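Local structure of subtilisin-like protein (Prochloron didemni, 4H6V) at residues A23-P28 against V89-D94; D40-P45 against R85-P90; G56-H61 against R97-L102; H117-S122 against V148-A153. The protein is the subtilisin-like protease domain of PatA, a patellamide maturation enzyme, and probably cuts peptide bonds as a serine endopeptidase. All blocks are in the same frame, centred on the assembly; numbering follows the deposited sequence.

Contact 1 (A23-P28 against V89-D94); sequences AILDGP and VPIFSD
Val89 opens the contact by giving its N-H to Ile24 O, 2.9 Å from N to O and nearly straight at 165°. This is an ordinary parallel sheet bond between strands 21-26 and 85-90. The return link is poorer: Asp26 N reaches Val89 O at 3.4 Å, a weak bond, and Leu25 CA-H leans on the same oxygen. The side chains of Val89 and Leu25 run side by side on the sheet face that helix 101-113 covers, with Leu25 CD1 3.6 Å from Val89 CB. Pro90 has no N-H, and its CB points away, though its CA still brushes Asp26 O. Ile91 then takes up the pairing, its N bound to Asp26 O at 3.3 Å. With CG1 beside its backbone N (chi1 -59°), Ile91 lays CD1 obliquely across Leu25, 3.6 Å from CG. Phe92 finishes the contact beyond the strand ends. Its CG sits between the backbone N and carbonyl carbon (chi1 63°), which swings the ring back to the Gly27-Pro28 peptide; Phe92 CE1 lies 3.4 Å from Gly27 C, and Pro28 CD is close by. Asp26 O meets the ring at its edge, in plane. The carboxylate of Asp26, a residue predicted to belong to the charge relay, has other partners: OD1 accepts Gly27 N on its anti side at 2.7 Å, and OD2 is hydrogen-bonded to Ser59. Backbone bonds with Val89, weak, and Ile91 thus hold the main chain of this aspartate, while separate bonds, outside that pairing, fix how its carboxylate is turned.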
loop_
_atom_site.group_PDB
_atom_site.type_symbol
_atom_site.label_atom_id
_atom_site.label_comp_id
_atom_site.label_asym_id
_atom_site.label_seq_id
_atom_site.Cartn_x
_atom_site.Cartn_y
_atom_site.Cartn_z
ATOM N N ALA A 23 -7.953 -4.495 0.065
ATOM C CA ALA A 23 -7.509 -5.747 -0.517
ATOM C C ALA A 23 -5.993 -5.861 -0.431
ATOM O O ALA A 23 -5.279 -4.890 -0.701
ATOM C CB ALA A 23 -7.962 -5.838 -1.982
ATOM N N ILE A 24 -5.514 -7.034 -0.024
ATOM C CA ILE A 24 -4.079 -7.323 -0.034
ATOM C C ILE A 24 -3.817 -8.265 -1.195
ATOM O O ILE A 24 -4.287 -9.405 -1.197
ATOM C CB ILE A 24 -3.590 -8.034 1.276
ATOM C CG1 ILE A 24 -4.026 -7.288 2.547
ATOM C CG2 ILE A 24 -2.065 -8.263 1.224
ATOM C CD1 ILE A 24 -3.402 -5.907 2.729
ATOM N N LEU A 25 -3.068 -7.787 -2.182
ATOM C CA LEU A 25 -2.711 -8.613 -3.329
ATOM C C LEU A 25 -1.255 -9.034 -3.164
ATOM O O LEU A 25 -0.343 -8.197 -3.215
ATOM C CB LEU A 25 -2.930 -7.838 -4.635
ATOM C CG LEU A 25 -4.342 -7.859 -5.240
ATOM C CD1 LEU A 25 -5.410 -7.320 -4.301
ATOM C CD2 LEU A 25 -4.305 -7.052 -6.541
ATOM N N ASP A 26 -1.045 -10.326 -2.931
ATOM C CA ASP A 26 0.274 -10.814 -2.551
ATOM C C ASP A 26 0.374 -12.325 -2.651
ATOM O O ASP A 26 -0.564 -12.996 -3.099
ATOM C CB ASP A 26 0.600 -10.372 -1.111
ATOM C CG ASP A 26 2.059 -9.957 -0.942
ATOM O OD1 ASP A 26 2.935 -10.623 -1.536
ATOM O OD2 ASP A 26 2.333 -8.980 -0.213
ATOM N N GLY A 27 1.523 -12.849 -2.230
ATOM C CA GLY A 27 1.693 -14.275 -2.006
ATOM C C GLY A 27 0.895 -14.764 -0.809
ATOM O O GLY A 27 -0.001 -14.066 -0.330
ATOM N N PRO A 28 1.224 -15.971 -0.315
ATOM C CA PRO A 28 0.544 -16.613 0.809
ATOM C C PRO A 28 0.440 -15.692 2.030
ATOM O O PRO A 28 1.377 -14.952 2.326
ATOM C CB PRO A 28 1.445 -17.815 1.115
ATOM C CG PRO A 28 2.110 -18.111 -0.177
ATOM C CD PRO A 28 2.362 -16.779 -0.798
ATOM N N VAL A 89 -6.317 -11.436 -1.512
ATOM C CA VAL A 89 -6.391 -11.846 -2.918
ATOM C C VAL A 89 -5.059 -12.472 -3.351
ATOM O O VAL A 89 -4.042 -11.774 -3.437
ATOM C CB VAL A 89 -6.743 -10.654 -3.844
ATOM C CG1 VAL A 89 -6.878 -11.120 -5.305
ATOM C CG2 VAL A 89 -8.018 -9.944 -3.365
ATOM N N PRO A 90 -5.059 -13.790 -3.622
ATOM C CA PRO A 90 -3.825 -14.429 -4.078
ATOM C C PRO A 90 -3.526 -14.020 -5.516
ATOM O O PRO A 90 -4.434 -13.989 -6.355
ATOM C CB PRO A 90 -4.136 -15.931 -3.996
ATOM C CG PRO A 90 -5.649 -16.043 -3.918
ATOM C CD PRO A 90 -6.241 -14.659 -3.778
ATOM N N ILE A 91 -2.272 -13.671 -5.783
ATOM C CA ILE A 91 -1.847 -13.318 -7.139
ATOM C C ILE A 91 -1.135 -14.506 -7.809
ATOM O O ILE A 91 -0.579 -14.382 -8.904
ATOM C CB ILE A 91 -0.962 -12.037 -7.135
ATOM C CG1 ILE A 91 -1.738 -10.862 -6.542
ATOM C CG2 ILE A 91 -0.541 -11.655 -8.538
ATOM C CD1 ILE A 91 -3.061 -10.592 -7.232
ATOM N N PHE A 92 -1.188 -15.659 -7.146
ATOM C CA PHE A 92 -0.487 -16.863 -7.587
ATOM C C PHE A 92 -1.424 -18.054 -7.708
ATOM O O PHE A 92 -2.515 -18.056 -7.142
ATOM C CB PHE A 92 0.622 -17.217 -6.589
ATOM C CG PHE A 92 0.111 -17.553 -5.213
ATOM C CD1 PHE A 92 -0.207 -16.544 -4.307
ATOM C CD2 PHE A 92 -0.058 -18.878 -4.825
ATOM C CE1 PHE A 92 -0.683 -16.855 -3.037
ATOM C CE2 PHE A 92 -0.533 -19.198 -3.556
ATOM C CZ PHE A 92 -0.845 -18.182 -2.661
ATOM N N SER A 93 -0.971 -19.066 -8.444
ATOM C CA SER A 93 -1.595 -20.382 -8.448
ATOM C C SER A 93 -0.657 -21.363 -7.750
ATOM O O SER A 93 -1.087 -22.210 -6.962
ATOM C CB SER A 93 -1.884 -20.828 -9.881
ATOM O OG SER A 93 -2.844 -21.867 -9.885
ATOM N N ASP A 94 0.633 -21.231 -8.048
ATOM C CA ASP A 94 1.695 -21.964 -7.368
ATOM C C ASP A 94 2.632 -20.888 -6.831
ATOM O O ASP A 94 3.161 -20.085 -7.603
ATOM C CB ASP A 94 2.416 -22.875 -8.372
ATOM C CG ASP A 94 3.422 -23.814 -7.719
ATOM O OD1 ASP A 94 4.123 -23.413 -6.761
ATOM O OD2 ASP A 94 3.524 -24.969 -8.191
#

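Contact 2 (D40-P45 against R85-P90); sequences DLTVLP and RGLIVP
Thr42 OG1 is met by both terminal nitrogens of Arg85: NH1 binds it at 2.7 Å, tilted 23° out of the guanidinium plane, and NH2 adds only a weak, bent bond. Arg85 gets there extended from CG to NE, with CG anti to its backbone N (chi1 -180°). Asp40 crosses the base of that chain, OD2 3.5 Å from Arg85 CB, but the carboxylate forms no salt bridge here; OD2 bonds to His18. With an alanine at Arg85, Thr42 OG1 is likely to be left without these two donors and the Asp40 carboxylate without a nearby positive charge. Strand 40-43 is one edge of the parallel sheet of the subtilase fold, joined to strand 85-90 by a beta-alpha-beta crossover through helix 62-70. The backbones alternate: Gly86 N to Asp40 O, Thr42 N to Gly86 O, then Ile88 N to Thr42 O at 2.7 Å, close to the C=O axis. Leu41 CD2 lies 3.9 Å from Gly86 CA, where a CB on the glycine would collide with it. Next along that face, Val43 CG2 crosses Ile88 at CB, 4.1 Å away. Leu44 N bonds to Ile88 O at 2.9 Å, and Leu44 CD2 lies beside Val89 CG2.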
loop_
_atom_site.group_PDB
_atom_site.type_symbol
_atom_site.label_atom_id
_atom_site.label_comp_id
_atom_site.label_asym_id
_atom_site.label_seq_id
_atom_site.Cartn_x
_atom_site.Cartn_y
_atom_site.Cartn_z
ATOM N N ASP A 40 -11.347 -8.989 10.345
ATOM C CA ASP A 40 -12.452 -9.240 9.412
ATOM C C ASP A 40 -11.788 -9.536 8.070
ATOM O O ASP A 40 -11.524 -8.621 7.313
ATOM C CB ASP A 40 -13.315 -7.984 9.361
ATOM C CG ASP A 40 -14.458 -8.057 8.344
ATOM O OD1 ASP A 40 -14.702 -9.121 7.721
ATOM O OD2 ASP A 40 -15.128 -7.023 8.202
ATOM N N LEU A 41 -11.515 -10.816 7.811
ATOM C CA LEU A 41 -10.753 -11.239 6.629
ATOM C C LEU A 41 -11.504 -12.219 5.727
ATOM O O LEU A 41 -12.030 -13.246 6.183
ATOM C CB LEU A 41 -9.398 -11.835 7.021
ATOM C CG LEU A 41 -8.433 -10.949 7.813
ATOM C CD1 LEU A 41 -7.203 -11.770 8.139
ATOM C CD2 LEU A 41 -8.048 -9.690 7.055
ATOM N N THR A 42 -11.560 -11.879 4.447
ATOM C CA THR A 42 -12.128 -12.761 3.437
ATOM C C THR A 42 -10.983 -13.179 2.534
ATOM O O THR A 42 -10.281 -12.326 1.980
ATOM C CB THR A 42 -13.221 -12.061 2.601
ATOM O OG1 THR A 42 -14.285 -11.635 3.458
ATOM C CG2 THR A 42 -13.791 -13.003 1.548
ATOM N N VAL A 43 -10.790 -14.487 2.408
ATOM C CA VAL A 43 -9.766 -15.021 1.524
ATOM C C VAL A 43 -10.426 -15.472 0.228
ATOM O O VAL A 43 -11.312 -16.331 0.227
ATOM C CB VAL A 43 -8.993 -16.187 2.172
ATOM C CG1 VAL A 43 -7.904 -16.709 1.232
ATOM C CG2 VAL A 43 -8.382 -15.745 3.499
ATOM N N LEU A 44 -10.007 -14.861 -0.869
ATOM C CA LEU A 44 -10.440 -15.285 -2.186
ATOM C C LEU A 44 -9.669 -16.553 -2.565
ATOM O O LEU A 44 -8.482 -16.687 -2.231
ATOM C CB LEU A 44 -10.235 -14.161 -3.202
ATOM C CG LEU A 44 -11.299 -13.053 -3.273
ATOM C CD1 LEU A 44 -11.353 -12.187 -2.020
ATOM C CD2 LEU A 44 -11.087 -12.177 -4.492
ATOM N N PRO A 45 -10.348 -17.511 -3.228
ATOM C CA PRO A 45 -9.687 -18.773 -3.555
ATOM C C PRO A 45 -8.586 -18.601 -4.601
ATOM O O PRO A 45 -8.661 -17.709 -5.452
ATOM C CB PRO A 45 -10.823 -19.631 -4.121
ATOM C CG PRO A 45 -11.808 -18.652 -4.649
ATOM C CD PRO A 45 -11.741 -17.476 -3.709
ATOM N N ARG A 85 -12.544 -4.050 6.674
ATOM C CA ARG A 85 -12.754 -5.362 6.080
ATOM C C ARG A 85 -11.575 -5.664 5.158
ATOM O O ARG A 85 -11.250 -4.859 4.284
ATOM C CB ARG A 85 -14.066 -5.357 5.298
ATOM C CG ARG A 85 -14.474 -6.665 4.599
ATOM C CD ARG A 85 -15.896 -6.476 4.035
ATOM N NE ARG A 85 -16.529 -7.578 3.277
ATOM C CZ ARG A 85 -15.972 -8.742 2.947
ATOM N NH1 ARG A 85 -14.724 -9.016 3.284
ATOM N NH2 ARG A 85 -16.674 -9.643 2.261
ATOM N N GLY A 86 -10.927 -6.801 5.373
ATOM C CA GLY A 86 -9.801 -7.209 4.538
ATOM C C GLY A 86 -10.190 -8.221 3.483
ATOM O O GLY A 86 -10.934 -9.161 3.755
ATOM N N LEU A 87 -9.675 -8.029 2.272
ATOM C CA LEU A 87 -9.851 -8.994 1.195
ATOM C C LEU A 87 -8.474 -9.523 0.829
ATOM O O LEU A 87 -7.637 -8.778 0.321
ATOM C CB LEU A 87 -10.492 -8.322 -0.025
ATOM C CG LEU A 87 -11.864 -7.675 0.173
ATOM C CD1 LEU A 87 -12.235 -6.789 -1.023
ATOM C CD2 LEU A 87 -12.928 -8.746 0.420
ATOM N N ILE A 88 -8.235 -10.794 1.119
ATOM C CA ILE A 88 -6.952 -11.404 0.822
ATOM C C ILE A 88 -7.074 -11.998 -0.572
ATOM O O ILE A 88 -7.860 -12.922 -0.787
ATOM C CB ILE A 88 -6.562 -12.475 1.878
ATOM C CG1 ILE A 88 -6.548 -11.872 3.297
ATOM C CG2 ILE A 88 -5.225 -13.154 1.523
ATOM C CD1 ILE A 88 -5.744 -10.586 3.463
ATOM N N VAL A 89 -6.317 -11.436 -1.512
ATOM C CA VAL A 89 -6.391 -11.846 -2.918
ATOM C C VAL A 89 -5.059 -12.472 -3.351
ATOM O O VAL A 89 -4.042 -11.774 -3.437
ATOM C CB VAL A 89 -6.743 -10.654 -3.844
ATOM C CG1 VAL A 89 -6.878 -11.120 -5.305
ATOM C CG2 VAL A 89 -8.018 -9.944 -3.365
ATOM N N PRO A 90 -5.059 -13.790 -3.622
ATOM C CA PRO A 90 -3.825 -14.429 -4.078
ATOM C C PRO A 90 -3.526 -14.020 -5.516
ATOM O O PRO A 90 -4.434 -13.989 -6.355
ATOM C CB PRO A 90 -4.136 -15.931 -3.996
ATOM C CG PRO A 90 -5.649 -16.043 -3.918
ATOM C CD PRO A 90 -6.241 -14.659 -3.778
#

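Contact 3 (G56-H61 against R97-L102); sequences GFMSAH and RRITQL
The Phe57 ring takes Ile99 O at its edge, near the ring plane, 3.5 Å from CD2. Gln101 comes to the far end obliquely, CG 3.6 Å from Phe57 CZ, its amide standing almost at right angles to the ring (86°); Gln101 OE1 is engaged elsewhere, by Asp133 N. Val164 and Pro165 of helix 164-167 also touch the phenyl group. A single water ties the two backbones together, accepting from Phe57 N at 2.9 Å and donating to Ile99 O at 2.7 Å, so the carbonyl beside the aromatic edge has a proper polar mate. All this joins the loop that leads to His61, a predicted charge-relay residue at the N-cap of helix 62-70, to the N-terminal end of helix 101-113, where Thr100 is the N-cap. Within the loop Ser59 OG accepts from His61 N in an ST turn. Met58 crosses Ile99 at about a right angle: CG lies 3.6 Å from Ile99 CG1, and a bend at chi3 (-68°) curls CE back to the same atom, also 3.6 Å away. Ile99 CG2 turns the other way, to Phe57 CB at 4.0 Å.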
loop_
_atom_site.group_PDB
_atom_site.type_symbol
_atom_site.label_atom_id
_atom_site.label_comp_id
_atom_site.label_asym_id
_atom_site.label_seq_id
_atom_site.Cartn_x
_atom_site.Cartn_y
_atom_site.Cartn_z
ATOM N N GLY A 56 9.562 -8.528 -7.759
ATOM C CA GLY A 56 8.519 -9.464 -8.167
ATOM C C GLY A 56 7.238 -8.855 -7.628
ATOM O O GLY A 56 7.292 -8.096 -6.662
ATOM N N PHE A 57 6.100 -9.163 -8.244
ATOM C CA PHE A 57 4.823 -8.582 -7.808
ATOM C C PHE A 57 4.372 -9.098 -6.441
ATOM O O PHE A 57 3.635 -8.409 -5.730
ATOM C CB PHE A 57 3.725 -8.773 -8.859
ATOM C CG PHE A 57 4.036 -8.126 -10.171
ATOM C CD1 PHE A 57 4.252 -6.755 -10.252
ATOM C CD2 PHE A 57 4.120 -8.887 -11.329
ATOM C CE1 PHE A 57 4.540 -6.152 -11.473
ATOM C CE2 PHE A 57 4.407 -8.296 -12.550
ATOM C CZ PHE A 57 4.621 -6.927 -12.622
ATOM N N MET A 58 4.818 -10.296 -6.075
ATOM C CA MET A 58 4.625 -10.792 -4.706
ATOM C C MET A 58 5.702 -10.188 -3.819
ATOM O O MET A 58 6.878 -10.202 -4.176
ATOM C CB MET A 58 4.731 -12.319 -4.645
ATOM C CG MET A 58 3.588 -13.074 -5.290
ATOM S SD MET A 58 3.592 -14.837 -4.841
ATOM C CE MET A 58 5.072 -15.429 -5.677
ATOM N N SER A 59 5.309 -9.665 -2.662
ATOM C CA SER A 59 6.263 -9.082 -1.717
ATOM C C SER A 59 7.149 -10.100 -0.999
ATOM O O SER A 59 8.179 -9.722 -0.444
ATOM C CB SER A 59 5.536 -8.230 -0.670
ATOM O OG SER A 59 4.878 -9.042 0.287
ATOM N N ALA A 60 6.741 -11.370 -1.009
ATOM C CA ALA A 60 7.363 -12.452 -0.208
ATOM C C ALA A 60 7.031 -12.348 1.289
ATOM O O ALA A 60 7.551 -13.121 2.103
ATOM C CB ALA A 60 8.901 -12.543 -0.441
ATOM N N HIS A 61 6.160 -11.399 1.647
ATOM C CA HIS A 61 5.861 -11.114 3.056
ATOM C C HIS A 61 4.373 -10.840 3.298
ATOM O O HIS A 61 4.010 -9.897 4.012
ATOM C CB HIS A 61 6.686 -9.924 3.551
ATOM C CG HIS A 61 8.165 -10.140 3.478
ATOM N ND1 HIS A 61 8.880 -10.728 4.498
ATOM C CD2 HIS A 61 9.059 -9.862 2.501
ATOM C CE1 HIS A 61 10.156 -10.790 4.160
ATOM N NE2 HIS A 61 10.290 -10.276 2.951
ATOM N N ARG A 97 6.067 -20.268 -8.445
ATOM C CA ARG A 97 6.087 -19.798 -9.832
ATOM C C ARG A 97 6.156 -18.268 -9.916
ATOM O O ARG A 97 5.548 -17.564 -9.102
ATOM C CB ARG A 97 4.858 -20.356 -10.573
ATOM C CG ARG A 97 4.335 -19.542 -11.758
ATOM C CD ARG A 97 4.989 -19.932 -13.075
ATOM N NE ARG A 97 4.138 -19.590 -14.215
ATOM C CZ ARG A 97 4.153 -18.421 -14.857
ATOM N NH1 ARG A 97 4.988 -17.456 -14.490
ATOM N NH2 ARG A 97 3.328 -18.217 -15.882
ATOM N N ARG A 98 6.918 -17.777 -10.897
ATOM C CA ARG A 98 7.006 -16.351 -11.230
ATOM C C ARG A 98 5.618 -15.769 -11.489
ATOM O O ARG A 98 4.815 -16.351 -12.221
ATOM C CB ARG A 98 7.883 -16.159 -12.476
ATOM C CG ARG A 98 8.194 -14.702 -12.849
ATOM C CD ARG A 98 9.078 -14.610 -14.105
ATOM N NE ARG A 98 10.159 -15.599 -14.105
ATOM C CZ ARG A 98 11.319 -15.456 -13.468
ATOM N NH1 ARG A 98 11.580 -14.356 -12.769
ATOM N NH2 ARG A 98 12.225 -16.418 -13.528
ATOM N N ILE A 99 5.342 -14.616 -10.891
ATOM C CA ILE A 99 4.064 -13.949 -11.085
ATOM C C ILE A 99 4.126 -12.981 -12.273
ATOM O O ILE A 99 4.991 -12.110 -12.327
ATOM C CB ILE A 99 3.611 -13.222 -9.792
ATOM C CG1 ILE A 99 3.369 -14.234 -8.657
ATOM C CG2 ILE A 99 2.379 -12.366 -10.046
ATOM C CD1 ILE A 99 2.640 -15.512 -9.065
ATOM N N THR A 100 3.196 -13.148 -13.211
ATOM C CA THR A 100 3.145 -12.330 -14.426
ATOM C C THR A 100 2.223 -11.113 -14.274
ATOM O O THR A 100 1.440 -11.022 -13.326
ATOM C CB THR A 100 2.669 -13.162 -15.638
ATOM O OG1 THR A 100 1.320 -13.606 -15.427
ATOM C CG2 THR A 100 3.571 -14.367 -15.858
ATOM N N GLN A 101 2.312 -10.182 -15.222
ATOM C CA GLN A 101 1.433 -9.018 -15.214
ATOM C C GLN A 101 -0.038 -9.397 -15.377
ATOM O O GLN A 101 -0.911 -8.721 -14.831
ATOM C CB GLN A 101 1.866 -7.981 -16.255
ATOM C CG GLN A 101 3.199 -7.313 -15.908
ATOM C CD GLN A 101 3.550 -6.122 -16.793
ATOM O OE1 GLN A 101 2.677 -5.406 -17.289
ATOM N NE2 GLN A 101 4.843 -5.894 -16.972
ATOM N N LEU A 102 -0.310 -10.480 -16.106
ATOM C CA LEU A 102 -1.683 -10.975 -16.246
ATOM C C LEU A 102 -2.194 -11.573 -14.933
ATOM O O LEU A 102 -3.366 -11.395 -14.590
ATOM C CB LEU A 102 -1.814 -11.989 -17.397
ATOM C CG LEU A 102 -3.174 -12.673 -17.597
ATOM C CD1 LEU A 102 -4.260 -11.668 -17.962
ATOM C CD2 LEU A 102 -3.094 -13.798 -18.646
HETATM O O HOH W 1 6.620 -10.823 -10.589
#

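Contact 4 (H117-S122 against V148-A153); sequences HIINIS and VLLVAA
Strands 118-121 and 149-153 are neighbours in the parallel sheet at the heart of the subtilase fold, linked by a beta-alpha-beta crossover through helix 134-145. Five backbone bonds alternate between them. Val151 N to Ile119 O, 2.8 Å, and Ile121 N to Val151 O, 2.9 Å, are the straightest, at 176° and 177°; the last, Ala153 N to Ile121 O, stretches to 3.1 Å. Side chains meet on both faces. On the one turned to helix 101-113, Ile121 CD1 presses against both methyls of Leu150, only 3.5 Å from CD2, tighter than usual for carbons. Leu150 chi1, at -149°, lies off the staggered positions, which together with the short contact suggests a strained fit. A glycine here would probably open a gap beside Ile121 CD1. Further back Ile119 CD1 meets Val148 CG1 at 3.8 Å. On the opposite face Ile118 CG2 and Val151 CG2 lie side by side, 4.0 Å apart, while Asn120 ND2 is hydrogen-bonded to Ser228 OG. At the end of strand 149-153, Ala153 CB packs on Ser122 O, 3.4 Å away, and that oxygen also bonds to Ser221 OG. A buried, mostly apolar pairing thus ends in a carbonyl that touches the predicted nucleophile.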
loop_
_atom_site.group_PDB
_atom_site.type_symbol
_atom_site.label_atom_id
_atom_site.label_comp_id
_atom_site.label_asym_id
_atom_site.label_seq_id
_atom_site.Cartn_x
_atom_site.Cartn_y
_atom_site.Cartn_z
ATOM N N HIS A 117 -12.135 -0.820 -1.762
ATOM C CA HIS A 117 -11.930 0.627 -1.851
ATOM C C HIS A 117 -10.465 0.944 -2.117
ATOM O O HIS A 117 -10.123 1.938 -2.765
ATOM C CB HIS A 117 -12.347 1.325 -0.556
ATOM C CG HIS A 117 -13.806 1.218 -0.259
ATOM N ND1 HIS A 117 -14.741 2.084 -0.784
ATOM C CD2 HIS A 117 -14.492 0.338 0.506
ATOM C CE1 HIS A 117 -15.944 1.742 -0.354
ATOM N NE2 HIS A 117 -15.820 0.684 0.428
ATOM N N ILE A 118 -9.609 0.108 -1.542
ATOM C CA ILE A 118 -8.161 0.275 -1.599
ATOM C C ILE A 118 -7.565 -1.079 -1.977
ATOM O O ILE A 118 -8.016 -2.121 -1.500
ATOM C CB ILE A 118 -7.598 0.733 -0.220
ATOM C CG1 ILE A 118 -8.092 2.151 0.127
ATOM C CG2 ILE A 118 -6.056 0.680 -0.194
ATOM C CD1 ILE A 118 -8.085 2.456 1.613
ATOM N N ILE A 119 -6.551 -1.066 -2.844
ATOM C CA ILE A 119 -5.835 -2.261 -3.213
ATOM C C ILE A 119 -4.355 -2.079 -2.913
ATOM O O ILE A 119 -3.699 -1.193 -3.456
ATOM C CB ILE A 119 -6.020 -2.623 -4.715
ATOM C CG1 ILE A 119 -7.474 -2.992 -5.002
ATOM C CG2 ILE A 119 -5.128 -3.794 -5.101
ATOM C CD1 ILE A 119 -7.757 -3.246 -6.487
ATOM N N ASN A 120 -3.847 -2.911 -2.015
ATOM C CA ASN A 120 -2.450 -2.836 -1.594
ATOM C C ASN A 120 -1.591 -3.823 -2.373
ATOM O O ASN A 120 -1.804 -5.036 -2.323
ATOM C CB ASN A 120 -2.342 -3.134 -0.089
ATOM C CG ASN A 120 -0.912 -3.077 0.412
ATOM O OD1 ASN A 120 -0.118 -4.025 0.236
ATOM N ND2 ASN A 120 -0.571 -1.977 1.058
ATOM N N ILE A 121 -0.600 -3.299 -3.086
ATOM C CA ILE A 121 0.364 -4.145 -3.795
ATOM C C ILE A 121 1.775 -3.810 -3.302
ATOM O O ILE A 121 2.336 -2.785 -3.658
ATOM C CB ILE A 121 0.224 -3.982 -5.344
ATOM C CG1 ILE A 121 -1.165 -4.455 -5.783
ATOM C CG2 ILE A 121 1.309 -4.799 -6.084
ATOM C CD1 ILE A 121 -1.615 -3.932 -7.146
ATOM N N SER A 122 2.322 -4.680 -2.453
ATOM C CA SER A 122 3.596 -4.427 -1.801
ATOM C C SER A 122 4.784 -4.848 -2.655
ATOM O O SER A 122 5.929 -4.673 -2.238
ATOM C CB SER A 122 3.632 -5.085 -0.415
ATOM O OG SER A 122 3.034 -4.223 0.543
ATOM N N VAL A 148 -11.330 3.260 -7.199
ATOM C CA VAL A 148 -10.614 2.343 -6.316
ATOM C C VAL A 148 -9.176 2.841 -6.254
ATOM O O VAL A 148 -8.564 3.126 -7.290
ATOM C CB VAL A 148 -10.677 0.886 -6.831
ATOM C CG1 VAL A 148 -9.858 -0.078 -5.941
ATOM C CG2 VAL A 148 -12.124 0.416 -6.917
ATOM N N LEU A 149 -8.649 2.968 -5.041
ATOM C CA LEU A 149 -7.278 3.432 -4.863
ATOM C C LEU A 149 -6.267 2.283 -4.836
ATOM O O LEU A 149 -6.282 1.444 -3.938
ATOM C CB LEU A 149 -7.146 4.297 -3.600
ATOM C CG LEU A 149 -5.724 4.770 -3.249
ATOM C CD1 LEU A 149 -5.053 5.529 -4.412
ATOM C CD2 LEU A 149 -5.751 5.615 -1.981
ATOM N N LEU A 150 -5.375 2.264 -5.823
ATOM C CA LEU A 150 -4.256 1.333 -5.812
ATOM C C LEU A 150 -3.058 1.984 -5.116
ATOM O O LEU A 150 -2.672 3.108 -5.434
ATOM C CB LEU A 150 -3.895 0.915 -7.247
ATOM C CG LEU A 150 -3.322 -0.504 -7.329
ATOM C CD1 LEU A 150 -3.714 -1.152 -8.630
ATOM C CD2 LEU A 150 -1.805 -0.464 -7.159
ATOM N N VAL A 151 -2.496 1.279 -4.131
ATOM C CA VAL A 151 -1.338 1.764 -3.371
ATOM C C VAL A 151 -0.232 0.727 -3.573
ATOM O O VAL A 151 -0.427 -0.454 -3.274
ATOM C CB VAL A 151 -1.665 1.898 -1.842
ATOM C CG1 VAL A 151 -0.498 2.498 -1.091
ATOM C CG2 VAL A 151 -2.922 2.756 -1.612
ATOM N N ALA A 152 0.920 1.162 -4.086
ATOM C CA ALA A 152 1.961 0.238 -4.528
ATOM C C ALA A 152 3.377 0.663 -4.140
ATOM O O ALA A 152 3.698 1.840 -4.126
ATOM C CB ALA A 152 1.856 0.002 -6.047
ATOM N N ALA A 153 4.214 -0.317 -3.820
ATOM C CA ALA A 153 5.598 -0.087 -3.385
ATOM C C ALA A 153 6.483 0.533 -4.468
ATOM O O ALA A 153 6.509 0.057 -5.593
ATOM C CB ALA A 153 6.208 -1.396 -2.885
#

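Contacts 1, 2 and 4 belong to one seven-stranded parallel sheet, whose first five strands run 40-43, 85-90, 21-26, 118-121, 149-153 across it. Contacts 1 and 2 share Val89 and Pro90, their centres about 9 Å apart; strand 21-26 then joins contact 4, about 13 Å from contact 1 centre to centre, through backbone bonds to strand 118-121. Contact 3 lies outside the sheet, its centre about 8 Å from that of contact 1, where Ser59 reaches Asp26 and Ile99 packs on Ile91. Along the chain contacts 1 and 3 interleave, whereas contact 4 opens after the others close. The predicted catalytic Asp26 and His61 therefore come from contacts 1 and 3, with Ser122 of contact 4 beside Ser221, gathering the site at the C-terminal ends of the central strands.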